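Local coordinates for Cry23AA1 (Bacillus thuringiensis, PDB 4RHZ), which is a zinc-binding crystal toxin with an aerolysin-type fold that forms a binary complex with Cry37Aa1 and probably acts by forming pores in membranes, at residues Glu68-Phe73 against Ser137-Ile142; Glu87-Gly92 against Ala211-Ser216; Thr93-Lys98 against Tyr118-Thr123. All coordinates share one frame; numbering follows the deposited sequence.

Contact 1 of 3, residues Glu68-Phe73 against Ser137-Ile142; sequences ESTVSF and STKVTI
Ser69 and Val140 face each other as an antiparallel hydrogen-bonded pair, and both of their backbone polar groups are used. Ser69 N donates to Val140 O at 2.8 Å, and Val140 N returns the bond to Ser69 O at 2.7 Å. Two residues along, Val71 and Thr138 repeat the pattern; Val71 N reaches Thr138 O at 2.9 Å and Thr138 N reaches Val71 O at 3.0 Å. All four acceptors also receive a CA-H...O contact from a residue of the facing strand, the shortest from Ser137 CA to Val71 O at 3.0 Å. Between these pairs lie the non-hydrogen-bonded ones, Glu68 with Thr141, Thr70 with Lys139 and Ser72 with Ser137. Their side chains share a polar face. There the Lys139 chain, CG turned away from its own N (chi1 -151°) and extended beyond, passes Thr70 OG1 and brings NZ to 3.4 Å from Glu68 OE2, a diagonal salt bridge. The same oxygen lies nearer still to CE of Lys139, because the two side chains cross at a slant and the carboxylate meets the last methylene as well as NZ. On the other face Val71 CG2 and Thr138 CG2 lie side by side at 4.0 Å, and Ile142 CD1 covers Ser69 CB; strands 50-61 and 246-254 pack against this side. At the ends of the pairing, Ser72 O accepts from Lys57 NZ and Ile142 O from Asn61 ND2. An exposed polar face and a more buried one carrying the valines, on long antiparallel strands, fit the elongated beta-sheet body of aerolysin-family toxins.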
ATOM      1  N   GLU A  68     -10.897  31.669  19.411  1.00 51.27           N
ATOM      2  CA  GLU A  68     -10.867  30.971  18.136  1.00 50.00           C
ATOM      3  C   GLU A  68      -9.416  30.995  17.792  1.00 47.93           C
ATOM      4  O   GLU A  68      -8.742  31.995  18.032  1.00 46.35           O
ATOM      5  CB  GLU A  68     -11.699  31.679  17.069  1.00 51.03           C
ATOM      6  CG  GLU A  68     -13.217  31.675  17.422  1.00 59.01           C
ATOM      7  CD  GLU A  68     -14.155  31.503  16.217  1.00 68.23           C
ATOM      8  OE1 GLU A  68     -15.165  30.763  16.337  1.00 71.63           O
ATOM      9  OE2 GLU A  68     -13.896  32.111  15.152  1.00 73.19           O
ATOM     10  N   SER A  69      -8.914  29.870  17.279  1.00 46.09           N
ATOM     11  CA  SER A  69      -7.509  29.793  16.899  1.00 44.63           C
ATOM     12  C   SER A  69      -7.419  29.026  15.576  1.00 43.86           C
ATOM     13  O   SER A  69      -8.049  27.958  15.391  1.00 42.17           O
ATOM     14  CB  SER A  69      -6.734  29.088  17.993  1.00 44.70           C
ATOM     15  OG  SER A  69      -5.350  29.327  17.924  1.00 47.94           O
ATOM     16  N   THR A  70      -6.650  29.586  14.651  1.00 42.49           N
ATOM     17  CA  THR A  70      -6.400  28.919  13.394  1.00 42.14           C
ATOM     18  C   THR A  70      -5.121  28.086  13.435  1.00 40.61           C
ATOM     19  O   THR A  70      -4.064  28.626  13.727  1.00 37.97           O
ATOM     20  CB  THR A  70      -6.371  29.941  12.255  1.00 43.11           C
ATOM     21  OG1 THR A  70      -7.715  30.403  12.082  1.00 44.11           O
ATOM     22  CG2 THR A  70      -5.926  29.279  10.902  1.00 44.89           C
ATOM     23  N   VAL A  71      -5.226  26.764  13.201  1.00 39.27           N
ATOM     24  CA  VAL A  71      -3.969  25.945  13.083  1.00 39.19           C
ATOM     25  C   VAL A  71      -3.791  25.451  11.638  1.00 38.50           C
ATOM     26  O   VAL A  71      -4.732  24.928  11.028  1.00 37.24           O
ATOM     27  CB  VAL A  71      -3.910  24.726  14.059  1.00 39.37           C
ATOM     28  CG1 VAL A  71      -3.725  25.197  15.506  1.00 40.90           C
ATOM     29  CG2 VAL A  71      -5.178  23.897  13.976  1.00 39.75           C
ATOM     30  N   SER A  72      -2.573  25.631  11.138  1.00 37.54           N
ATOM     31  CA  SER A  72      -2.224  25.438   9.765  1.00 39.68           C
ATOM     32  C   SER A  72      -1.031  24.524   9.750  1.00 39.61           C
ATOM     33  O   SER A  72      -0.085  24.729  10.526  1.00 40.41           O
ATOM     34  CB  SER A  72      -1.701  26.753   9.142  1.00 38.29           C
ATOM     35  OG  SER A  72      -2.771  27.628   8.994  1.00 45.52           O
ATOM     36  N   PHE A  73      -1.029  23.624   8.786  1.00 38.19           N
ATOM     37  CA  PHE A  73       0.032  22.642   8.647  1.00 39.45           C
ATOM     38  C   PHE A  73       0.456  22.557   7.210  1.00 40.38           C
ATOM     39  O   PHE A  73      -0.351  22.700   6.272  1.00 40.85           O
ATOM     40  CB  PHE A  73      -0.485  21.274   9.051  1.00 37.84           C
ATOM     41  CG  PHE A  73      -0.853  21.187  10.480  1.00 35.10           C
ATOM     42  CD1 PHE A  73      -2.186  21.227  10.872  1.00 34.39           C
ATOM     43  CD2 PHE A  73       0.126  21.071  11.430  1.00 31.61           C
ATOM     44  CE1 PHE A  73      -2.529  21.124  12.221  1.00 35.19           C
ATOM     45  CE2 PHE A  73      -0.195  20.976  12.785  1.00 32.39           C
ATOM     46  CZ  PHE A  73      -1.538  20.994  13.179  1.00 31.71           C
ATOM     47  N   SER A 137      -5.673  23.609   7.061  1.00 40.44           N
ATOM     48  CA  SER A 137      -5.872  24.425   8.251  1.00 42.50           C
ATOM     49  C   SER A 137      -7.295  24.401   8.668  1.00 43.78           C
ATOM     50  O   SER A 137      -8.180  24.018   7.900  1.00 43.99           O
ATOM     51  CB  SER A 137      -5.406  25.854   8.066  1.00 43.09           C
ATOM     52  OG  SER A 137      -6.173  26.404   7.077  1.00 45.04           O
ATOM     53  N   THR A 138      -7.517  24.706   9.942  1.00 43.97           N
ATOM     54  CA  THR A 138      -8.873  24.639  10.474  1.00 43.90           C
ATOM     55  C   THR A 138      -8.876  25.612  11.666  1.00 45.81           C
ATOM     56  O   THR A 138      -7.798  26.013  12.175  1.00 45.28           O
ATOM     57  CB  THR A 138      -9.258  23.224  10.860  1.00 43.72           C
ATOM     58  OG1 THR A 138     -10.672  23.116  11.067  1.00 42.13           O
ATOM     59  CG2 THR A 138      -8.494  22.733  12.103  1.00 43.20           C
ATOM     60  N   LYS A 139     -10.081  26.012  12.063  1.00 46.81           N
ATOM     61  CA  LYS A 139     -10.264  27.081  13.012  1.00 47.52           C
ATOM     62  C   LYS A 139     -10.903  26.405  14.193  1.00 46.80           C
ATOM     63  O   LYS A 139     -11.997  25.862  14.117  1.00 46.43           O
ATOM     64  CB  LYS A 139     -11.186  28.107  12.408  1.00 48.49           C
ATOM     65  CG  LYS A 139     -10.979  29.541  12.887  1.00 54.07           C
ATOM     66  CD  LYS A 139     -12.340  30.312  12.769  1.00 58.74           C
ATOM     67  CE  LYS A 139     -12.155  31.814  12.608  1.00 60.15           C
ATOM     68  NZ  LYS A 139     -13.287  32.453  11.841  1.00 58.57           N
ATOM     69  N   VAL A 140     -10.206  26.381  15.298  1.00 46.10           N
ATOM     70  CA  VAL A 140     -10.788  25.683  16.421  1.00 46.86           C
ATOM     71  C   VAL A 140     -11.213  26.673  17.508  1.00 46.00           C
ATOM     72  O   VAL A 140     -10.600  27.729  17.699  1.00 45.19           O
ATOM     73  CB  VAL A 140      -9.807  24.614  17.018  1.00 47.20           C
ATOM     74  CG1 VAL A 140      -8.496  25.239  17.399  1.00 46.69           C
ATOM     75  CG2 VAL A 140     -10.426  23.972  18.269  1.00 50.28           C
ATOM     76  N   THR A 141     -12.257  26.290  18.218  1.00 45.71           N
ATOM     77  CA  THR A 141     -12.698  27.026  19.382  1.00 45.82           C
ATOM     78  C   THR A 141     -12.142  26.345  20.619  1.00 44.18           C
ATOM     79  O   THR A 141     -12.466  25.188  20.885  1.00 44.51           O
ATOM     80  CB  THR A 141     -14.221  27.030  19.440  1.00 46.56           C
ATOM     81  OG1 THR A 141     -14.712  27.725  18.294  1.00 48.06           O
ATOM     82  CG2 THR A 141     -14.718  27.738  20.717  1.00 47.05           C
ATOM     83  N   ILE A 142     -11.307  27.064  21.344  1.00 42.10           N
ATOM     84  CA  ILE A 142     -10.743  26.540  22.574  1.00 41.49           C
ATOM     85  C   ILE A 142     -11.489  27.042  23.836  1.00 42.02           C
ATOM     86  O   ILE A 142     -11.339  28.222  24.197  1.00 43.17           O
ATOM     87  CB  ILE A 142      -9.284  26.956  22.713  1.00 40.16           C
ATOM     88  CG1 ILE A 142      -8.543  26.614  21.404  1.00 36.15           C
ATOM     89  CG2 ILE A 142      -8.684  26.270  23.931  1.00 37.26           C
ATOM     90  CD1 ILE A 142      -7.219  27.185  21.331  1.00 33.50           C
TER

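Contact 2 of 3, residues Glu87-Gly92 against Ala211-Ser216; sequences EGVKAG and AHFKGS
A corner in a long strand of the aerolysin-type fold defines this contact: strand 67-90 pairs antiparallel with strand 211-235 as far as Glu87, where the chain turns and the two part. The CA separations record the divergence, from 4.8 Å between Glu87 and Gly215 to 7.8 Å between Val89 and Phe213. At the last pair, Glu87 N donates to Ser216 O at 2.9 Å, and Ser216 N returns the bond to Glu87 O at 3.0 Å. Gly215 CA adds a CA-H...O contact to the same oxygen. Beyond the corner the widening gap is filled by the Phe213 ring. Its CG stands opposite the backbone N (chi1 174°), which sends the ring across toward the other strand. Glu87 O sits at the ring edge, in plane, while Gly88 C approaches CZ obliquely. Leu203 and Cys167 also pack against this side chain. In the paired part, Ser216 OG is hydrogen-bonded to Thr86 OG1 and lies 3.2 Å from Glu87 OE1, a possible but unsettled acceptor. Val89 descends from the opposite direction onto one face of the phenyl ring, in a CH-pi contact that places its CB 3.8 Å from the Phe213 centroid and 7° off the ring normal.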
ATOM      1  N   GLU A  87       7.049 -10.507 -18.209  1.00 32.62           N
ATOM      2  CA  GLU A  87       6.987 -11.588 -19.213  1.00 33.12           C
ATOM      3  C   GLU A  87       6.236 -11.087 -20.366  1.00 31.81           C
ATOM      4  O   GLU A  87       5.033 -10.856 -20.245  1.00 31.42           O
ATOM      5  CB  GLU A  87       6.279 -12.821 -18.654  1.00 33.99           C
ATOM      6  CG  GLU A  87       7.183 -13.665 -17.704  1.00 37.45           C
ATOM      7  CD  GLU A  87       6.454 -14.909 -17.260  1.00 49.99           C
ATOM      8  OE1 GLU A  87       5.376 -14.792 -16.613  1.00 54.86           O
ATOM      9  OE2 GLU A  87       6.896 -16.019 -17.632  1.00 55.70           O
ATOM     10  N   GLY A  88       6.936 -10.885 -21.487  1.00 30.89           N
ATOM     11  CA  GLY A  88       6.322 -10.196 -22.609  1.00 30.77           C
ATOM     12  C   GLY A  88       6.555 -10.896 -23.948  1.00 32.31           C
ATOM     13  O   GLY A  88       7.022 -12.036 -23.993  1.00 30.61           O
ATOM     14  N   VAL A  89       6.261 -10.161 -25.026  1.00 33.12           N
ATOM     15  CA  VAL A  89       6.214 -10.671 -26.390  1.00 32.37           C
ATOM     16  C   VAL A  89       6.599  -9.564 -27.370  1.00 34.31           C
ATOM     17  O   VAL A  89       6.210  -8.389 -27.201  1.00 33.52           O
ATOM     18  CB  VAL A  89       4.838 -11.342 -26.685  1.00 32.92           C
ATOM     19  CG1 VAL A  89       3.657 -10.309 -26.745  1.00 28.83           C
ATOM     20  CG2 VAL A  89       4.882 -12.301 -27.927  1.00 31.78           C
ATOM     21  N   LYS A  90       7.442  -9.921 -28.350  1.00 34.33           N
ATOM     22  CA  LYS A  90       7.768  -9.030 -29.462  1.00 34.70           C
ATOM     23  C   LYS A  90       7.367  -9.655 -30.822  1.00 35.83           C
ATOM     24  O   LYS A  90       7.925 -10.708 -31.269  1.00 33.06           O
ATOM     25  CB  LYS A  90       9.247  -8.766 -29.448  1.00 34.01           C
ATOM     26  CG  LYS A  90       9.745  -7.809 -30.584  1.00 39.42           C
ATOM     27  CD  LYS A  90      11.225  -7.453 -30.271  1.00 45.90           C
ATOM     28  CE  LYS A  90      11.827  -6.517 -31.283  1.00 43.31           C
ATOM     29  NZ  LYS A  90      11.057  -5.273 -31.363  1.00 44.94           N
ATOM     30  N   ALA A  91       6.403  -8.998 -31.449  1.00 37.48           N
ATOM     31  CA  ALA A  91       5.808  -9.383 -32.737  1.00 38.67           C
ATOM     32  C   ALA A  91       6.356  -8.372 -33.662  1.00 40.01           C
ATOM     33  O   ALA A  91       7.356  -7.744 -33.342  1.00 41.12           O
ATOM     34  CB  ALA A  91       4.325  -9.252 -32.673  1.00 39.29           C
ATOM     35  N   GLY A  92       5.728  -8.142 -34.796  1.00 42.53           N
ATOM     36  CA  GLY A  92       6.354  -7.232 -35.748  1.00 45.27           C
ATOM     37  C   GLY A  92       5.997  -5.760 -35.563  1.00 47.44           C
ATOM     38  O   GLY A  92       6.731  -4.842 -35.962  1.00 49.08           O
ATOM     39  N   ALA A 211      -3.867 -17.474 -31.539  1.00 41.89           N
ATOM     40  CA  ALA A 211      -3.016 -17.764 -30.374  1.00 42.07           C
ATOM     41  C   ALA A 211      -3.216 -16.684 -29.331  1.00 42.04           C
ATOM     42  O   ALA A 211      -3.330 -15.474 -29.658  1.00 42.00           O
ATOM     43  CB  ALA A 211      -1.506 -17.919 -30.749  1.00 41.73           C
ATOM     44  N   HIS A 212      -3.249 -17.117 -28.075  1.00 41.99           N
ATOM     45  CA  HIS A 212      -3.426 -16.204 -26.962  1.00 41.47           C
ATOM     46  C   HIS A 212      -2.099 -16.056 -26.269  1.00 41.25           C
ATOM     47  O   HIS A 212      -1.459 -17.082 -25.919  1.00 41.15           O
ATOM     48  CB  HIS A 212      -4.463 -16.723 -25.972  1.00 41.69           C
ATOM     49  CG  HIS A 212      -4.695 -15.806 -24.801  1.00 43.67           C
ATOM     50  ND1 HIS A 212      -5.434 -14.642 -24.896  1.00 42.03           N
ATOM     51  CD2 HIS A 212      -4.318 -15.905 -23.499  1.00 43.93           C
ATOM     52  CE1 HIS A 212      -5.485 -14.054 -23.710  1.00 44.43           C
ATOM     53  NE2 HIS A 212      -4.823 -14.805 -22.843  1.00 43.27           N
ATOM     54  N   PHE A 213      -1.679 -14.800 -26.042  1.00 39.91           N
ATOM     55  CA  PHE A 213      -0.460 -14.580 -25.214  1.00 38.98           C
ATOM     56  C   PHE A 213      -0.823 -14.175 -23.782  1.00 38.97           C
ATOM     57  O   PHE A 213      -1.544 -13.205 -23.586  1.00 40.15           O
ATOM     58  CB  PHE A 213       0.504 -13.554 -25.820  1.00 36.39           C
ATOM     59  CG  PHE A 213       1.645 -13.243 -24.928  1.00 33.93           C
ATOM     60  CD1 PHE A 213       2.698 -14.121 -24.834  1.00 29.81           C
ATOM     61  CD2 PHE A 213       1.640 -12.079 -24.106  1.00 30.89           C
ATOM     62  CE1 PHE A 213       3.748 -13.886 -23.980  1.00 31.81           C
ATOM     63  CE2 PHE A 213       2.694 -11.808 -23.246  1.00 26.69           C
ATOM     64  CZ  PHE A 213       3.751 -12.689 -23.164  1.00 34.04           C
ATOM     65  N   LYS A 214      -0.281 -14.898 -22.812  1.00 40.61           N
ATOM     66  CA  LYS A 214      -0.516 -14.661 -21.393  1.00 41.70           C
ATOM     67  C   LYS A 214       0.788 -14.415 -20.706  1.00 40.95           C
ATOM     68  O   LYS A 214       1.504 -15.361 -20.346  1.00 41.12           O
ATOM     69  CB  LYS A 214      -1.177 -15.864 -20.740  1.00 43.19           C
ATOM     70  CG  LYS A 214      -1.387 -15.640 -19.200  1.00 46.97           C
ATOM     71  CD  LYS A 214      -2.680 -16.218 -18.692  1.00 51.79           C
ATOM     72  CE  LYS A 214      -2.860 -15.892 -17.176  1.00 57.38           C
ATOM     73  NZ  LYS A 214      -4.313 -16.006 -16.745  1.00 58.78           N
ATOM     74  N   GLY A 215       1.151 -13.142 -20.577  1.00 41.00           N
ATOM     75  CA  GLY A 215       2.379 -12.806 -19.863  1.00 41.07           C
ATOM     76  C   GLY A 215       2.097 -12.072 -18.554  1.00 42.26           C
ATOM     77  O   GLY A 215       0.984 -12.130 -18.008  1.00 42.36           O
ATOM     78  N   SER A 216       3.077 -11.334 -18.056  1.00 41.80           N
ATOM     79  CA  SER A 216       2.846 -10.693 -16.785  1.00 41.89           C
ATOM     80  C   SER A 216       3.683  -9.437 -16.515  1.00 41.13           C
ATOM     81  O   SER A 216       4.672  -9.112 -17.234  1.00 41.12           O
ATOM     82  CB  SER A 216       3.028 -11.738 -15.675  1.00 42.10           C
ATOM     83  OG  SER A 216       4.404 -11.962 -15.551  1.00 43.32           O
TER

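Contact 3 of 3, residues Thr93-Lys98 against Tyr118-Thr123; sequences TSISTK and YNYSTT
Two ordered waters continue the pairing of Thr93-Lys98 with Tyr118-Thr123 where the direct strand bonds run out. One donates to Asn119 OD1, accepts from Ile95 N at 2.9 Å, and is hydrogen-bonded to Ser121 OG; the other links Thr93 O to the same hydroxyl, which is also hydrogen-bonded to Val89 O. Asn119 OD1 also receives Ser121 N at 2.9 Å, from above the carbonyl plane, closing an Asx turn within the type I turn Asn119-Thr122. CG of the asparagine is swung away from the backbone N (chi1 175°), which lets OD1 accept from both Ser121 N and the water. Direct bonds hold the remainder: Thr97 and Tyr118 exchange two backbone hydrogen bonds of 2.8 Å, N to O in each direction, and Tyr120 N donates to Ile95 O. Beside this pairing, Ile95 CG2 lies over one face of the Tyr120 ring, 3.8 Å from its centroid and displaced toward the rim; the two side chains cross at about a right angle. The phenol end continues past Ile95 to Thr97, whose OG1 is hydrogen-bonded to Tyr120 OH at 3.3 Å; the phenol also bonds Glu166 O. The contact thus closes the open end of the hairpin formed by strands 96-105 and 111-119, with Glu36 and Val38 of strand 32-40 and Val165 of strand 146-179 packing around Tyr120, and Tyr118 resting on Ser83 and Val85 of strand 67-90.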
ATOM      1  N   THR A  93       4.844  -5.532 -35.000  1.00 49.04           N
ATOM      2  CA  THR A  93       4.368  -4.188 -34.736  1.00 50.88           C
ATOM      3  C   THR A  93       4.371  -3.909 -33.177  1.00 49.72           C
ATOM      4  O   THR A  93       4.350  -4.818 -32.351  1.00 48.48           O
ATOM      5  CB  THR A  93       2.971  -4.082 -35.426  1.00 51.43           C
ATOM      6  OG1 THR A  93       2.340  -2.859 -35.083  1.00 58.52           O
ATOM      7  CG2 THR A  93       2.055  -5.217 -35.015  1.00 52.52           C
ATOM      8  N   SER A  94       4.476  -2.657 -32.793  1.00 49.34           N
ATOM      9  CA  SER A  94       4.314  -2.209 -31.390  1.00 48.61           C
ATOM     10  C   SER A  94       3.140  -2.826 -30.649  1.00 46.20           C
ATOM     11  O   SER A  94       2.006  -2.707 -31.103  1.00 45.51           O
ATOM     12  CB  SER A  94       3.997  -0.709 -31.410  1.00 47.54           C
ATOM     13  OG  SER A  94       5.096  -0.042 -30.885  1.00 51.88           O
ATOM     14  N   ILE A  95       3.373  -3.452 -29.509  1.00 44.20           N
ATOM     15  CA  ILE A  95       2.197  -3.841 -28.710  1.00 42.92           C
ATOM     16  C   ILE A  95       2.292  -3.123 -27.347  1.00 43.62           C
ATOM     17  O   ILE A  95       3.238  -3.370 -26.592  1.00 41.77           O
ATOM     18  CB  ILE A  95       2.088  -5.344 -28.503  1.00 42.40           C
ATOM     19  CG1 ILE A  95       2.356  -6.099 -29.820  1.00 39.63           C
ATOM     20  CG2 ILE A  95       0.712  -5.711 -27.865  1.00 40.58           C
ATOM     21  CD1 ILE A  95       2.797  -7.550 -29.540  1.00 38.86           C
ATOM     22  N   SER A  96       1.336  -2.233 -27.057  1.00 44.26           N
ATOM     23  CA  SER A  96       1.307  -1.551 -25.757  1.00 46.01           C
ATOM     24  C   SER A  96      -0.110  -1.188 -25.277  1.00 47.06           C
ATOM     25  O   SER A  96      -1.036  -1.167 -26.104  1.00 46.61           O
ATOM     26  CB  SER A  96       2.260  -0.332 -25.760  1.00 44.96           C
ATOM     27  OG  SER A  96       1.779   0.619 -26.648  1.00 45.36           O
ATOM     28  N   THR A  97      -0.271  -0.927 -23.961  1.00 46.87           N
ATOM     29  CA  THR A  97      -1.562  -0.525 -23.361  1.00 47.28           C
ATOM     30  C   THR A  97      -1.340   0.513 -22.244  1.00 46.86           C
ATOM     31  O   THR A  97      -0.476   0.305 -21.390  1.00 44.23           O
ATOM     32  CB  THR A  97      -2.236  -1.705 -22.661  1.00 48.64           C
ATOM     33  OG1 THR A  97      -2.469  -2.759 -23.577  1.00 49.10           O
ATOM     34  CG2 THR A  97      -3.592  -1.317 -22.049  1.00 52.53           C
ATOM     35  N   LYS A  98      -2.102   1.618 -22.269  1.00 47.23           N
ATOM     36  CA  LYS A  98      -2.200   2.541 -21.139  1.00 48.73           C
ATOM     37  C   LYS A  98      -3.315   1.922 -20.315  1.00 48.80           C
ATOM     38  O   LYS A  98      -4.456   1.817 -20.755  1.00 47.52           O
ATOM     39  CB  LYS A  98      -2.617   3.944 -21.593  1.00 50.36           C
ATOM     40  CG  LYS A  98      -1.777   5.163 -21.058  1.00 56.46           C
ATOM     41  CD  LYS A  98      -2.108   5.581 -19.585  1.00 61.77           C
ATOM     42  CE  LYS A  98      -1.300   6.819 -19.101  1.00 67.23           C
ATOM     43  NZ  LYS A  98      -0.064   6.427 -18.288  1.00 69.12           N
ATOM     44  N   TYR A 118       2.040  -0.106 -20.338  1.00 36.15           N
ATOM     45  CA  TYR A 118       2.704  -1.374 -20.610  1.00 36.83           C
ATOM     46  C   TYR A 118       3.102  -1.589 -22.087  1.00 36.00           C
ATOM     47  O   TYR A 118       2.234  -1.750 -22.950  1.00 36.35           O
ATOM     48  CB  TYR A 118       1.865  -2.505 -20.104  1.00 35.98           C
ATOM     49  CG  TYR A 118       1.758  -2.430 -18.603  1.00 38.46           C
ATOM     50  CD1 TYR A 118       2.725  -2.995 -17.792  1.00 35.34           C
ATOM     51  CD2 TYR A 118       0.700  -1.730 -17.993  1.00 39.57           C
ATOM     52  CE1 TYR A 118       2.619  -2.927 -16.415  1.00 39.38           C
ATOM     53  CE2 TYR A 118       0.609  -1.630 -16.609  1.00 37.63           C
ATOM     54  CZ  TYR A 118       1.543  -2.221 -15.835  1.00 39.03           C
ATOM     55  OH  TYR A 118       1.411  -2.107 -14.461  1.00 41.71           O
ATOM     56  N   ASN A 119       4.406  -1.550 -22.327  1.00 34.43           N
ATOM     57  CA  ASN A 119       4.971  -1.947 -23.603  1.00 34.94           C
ATOM     58  C   ASN A 119       5.368  -3.448 -23.572  1.00 33.91           C
ATOM     59  O   ASN A 119       6.301  -3.838 -22.863  1.00 32.75           O
ATOM     60  CB  ASN A 119       6.162  -1.071 -23.946  1.00 34.46           C
ATOM     61  CG  ASN A 119       6.899  -1.546 -25.294  1.00 40.71           C
ATOM     62  OD1 ASN A 119       6.648  -2.657 -25.862  1.00 39.91           O
ATOM     63  ND2 ASN A 119       7.840  -0.723 -25.741  1.00 38.82           N
ATOM     64  N   TYR A 120       4.647  -4.268 -24.325  1.00 34.04           N
ATOM     65  CA  TYR A 120       4.785  -5.747 -24.217  1.00 34.87           C
ATOM     66  C   TYR A 120       6.141  -6.312 -24.605  1.00 34.49           C
ATOM     67  O   TYR A 120       6.503  -7.397 -24.166  1.00 34.34           O
ATOM     68  CB  TYR A 120       3.703  -6.478 -24.996  1.00 34.06           C
ATOM     69  CG  TYR A 120       2.277  -6.314 -24.505  1.00 34.42           C
ATOM     70  CD1 TYR A 120       1.817  -5.120 -23.949  1.00 35.26           C
ATOM     71  CD2 TYR A 120       1.356  -7.338 -24.700  1.00 34.92           C
ATOM     72  CE1 TYR A 120       0.440  -4.976 -23.554  1.00 35.63           C
ATOM     73  CE2 TYR A 120       0.029  -7.210 -24.299  1.00 38.11           C
ATOM     74  CZ  TYR A 120      -0.411  -6.028 -23.741  1.00 37.39           C
ATOM     75  OH  TYR A 120      -1.719  -5.936 -23.396  1.00 40.93           O
ATOM     76  N   SER A 121       6.916  -5.504 -25.311  1.00 34.16           N
ATOM     77  CA  SER A 121       8.160  -5.930 -25.959  1.00 36.46           C
ATOM     78  C   SER A 121       9.422  -5.654 -25.171  1.00 35.93           C
ATOM     79  O   SER A 121      10.536  -6.016 -25.647  1.00 37.08           O
ATOM     80  CB  SER A 121       8.264  -5.269 -27.356  1.00 36.27           C
ATOM     81  OG  SER A 121       7.020  -5.609 -28.033  1.00 43.43           O
ATOM     82  N   THR A 122       9.287  -5.037 -23.999  1.00 33.50           N
ATOM     83  CA  THR A 122      10.477  -4.783 -23.182  1.00 33.68           C
ATOM     84  C   THR A 122      10.268  -5.165 -21.722  1.00 33.11           C
ATOM     85  O   THR A 122       9.127  -5.201 -21.260  1.00 32.48           O
ATOM     86  CB  THR A 122      10.984  -3.290 -23.313  1.00 34.42           C
ATOM     87  OG1 THR A 122      12.145  -3.140 -22.496  1.00 35.98           O
ATOM     88  CG2 THR A 122       9.940  -2.236 -22.804  1.00 33.53           C
ATOM     89  N   THR A 123      11.343  -5.486 -21.002  1.00 33.00           N
ATOM     90  CA  THR A 123      11.258  -5.668 -19.552  1.00 31.95           C
ATOM     91  C   THR A 123      11.745  -4.413 -18.772  1.00 31.49           C
ATOM     92  O   THR A 123      11.930  -4.448 -17.508  1.00 30.25           O
ATOM     93  CB  THR A 123      12.150  -6.788 -19.062  1.00 31.92           C
ATOM     94  OG1 THR A 123      13.482  -6.472 -19.489  1.00 31.45           O
ATOM     95  CG2 THR A 123      11.748  -8.118 -19.618  1.00 34.87           C
TER
HETATM   96  O   HOH W   1       5.861  -6.316 -30.913  1.00 41.97           O
HETATM   97  O   HOH W   2       6.009  -3.197 -28.216  1.00 36.40           O

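Overall arrangement
Strand 67-90 spans the elongated molecule: its start pairs in contact 1 and its far end in contact 2, with centres 56 Å apart on opposite sides of the chain's centre. Contacts 2 and 3, by contrast, have centres only 9 Å apart and touch directly. Val89 N lies 2.9 Å from Tyr120 O and Val89 O 3.0 Å from Ser121 OG, both probable hydrogen bonds, while Val89 CG1 packs on Ile95 CD1 at 4.0 Å. Val89 therefore meets Phe213 of contact 2 and residues of contact 3 together. Contact 1 stays about 29 Å from contact 3 at the nearest atoms. None belongs to the zinc site of His79, Glu130 and His132.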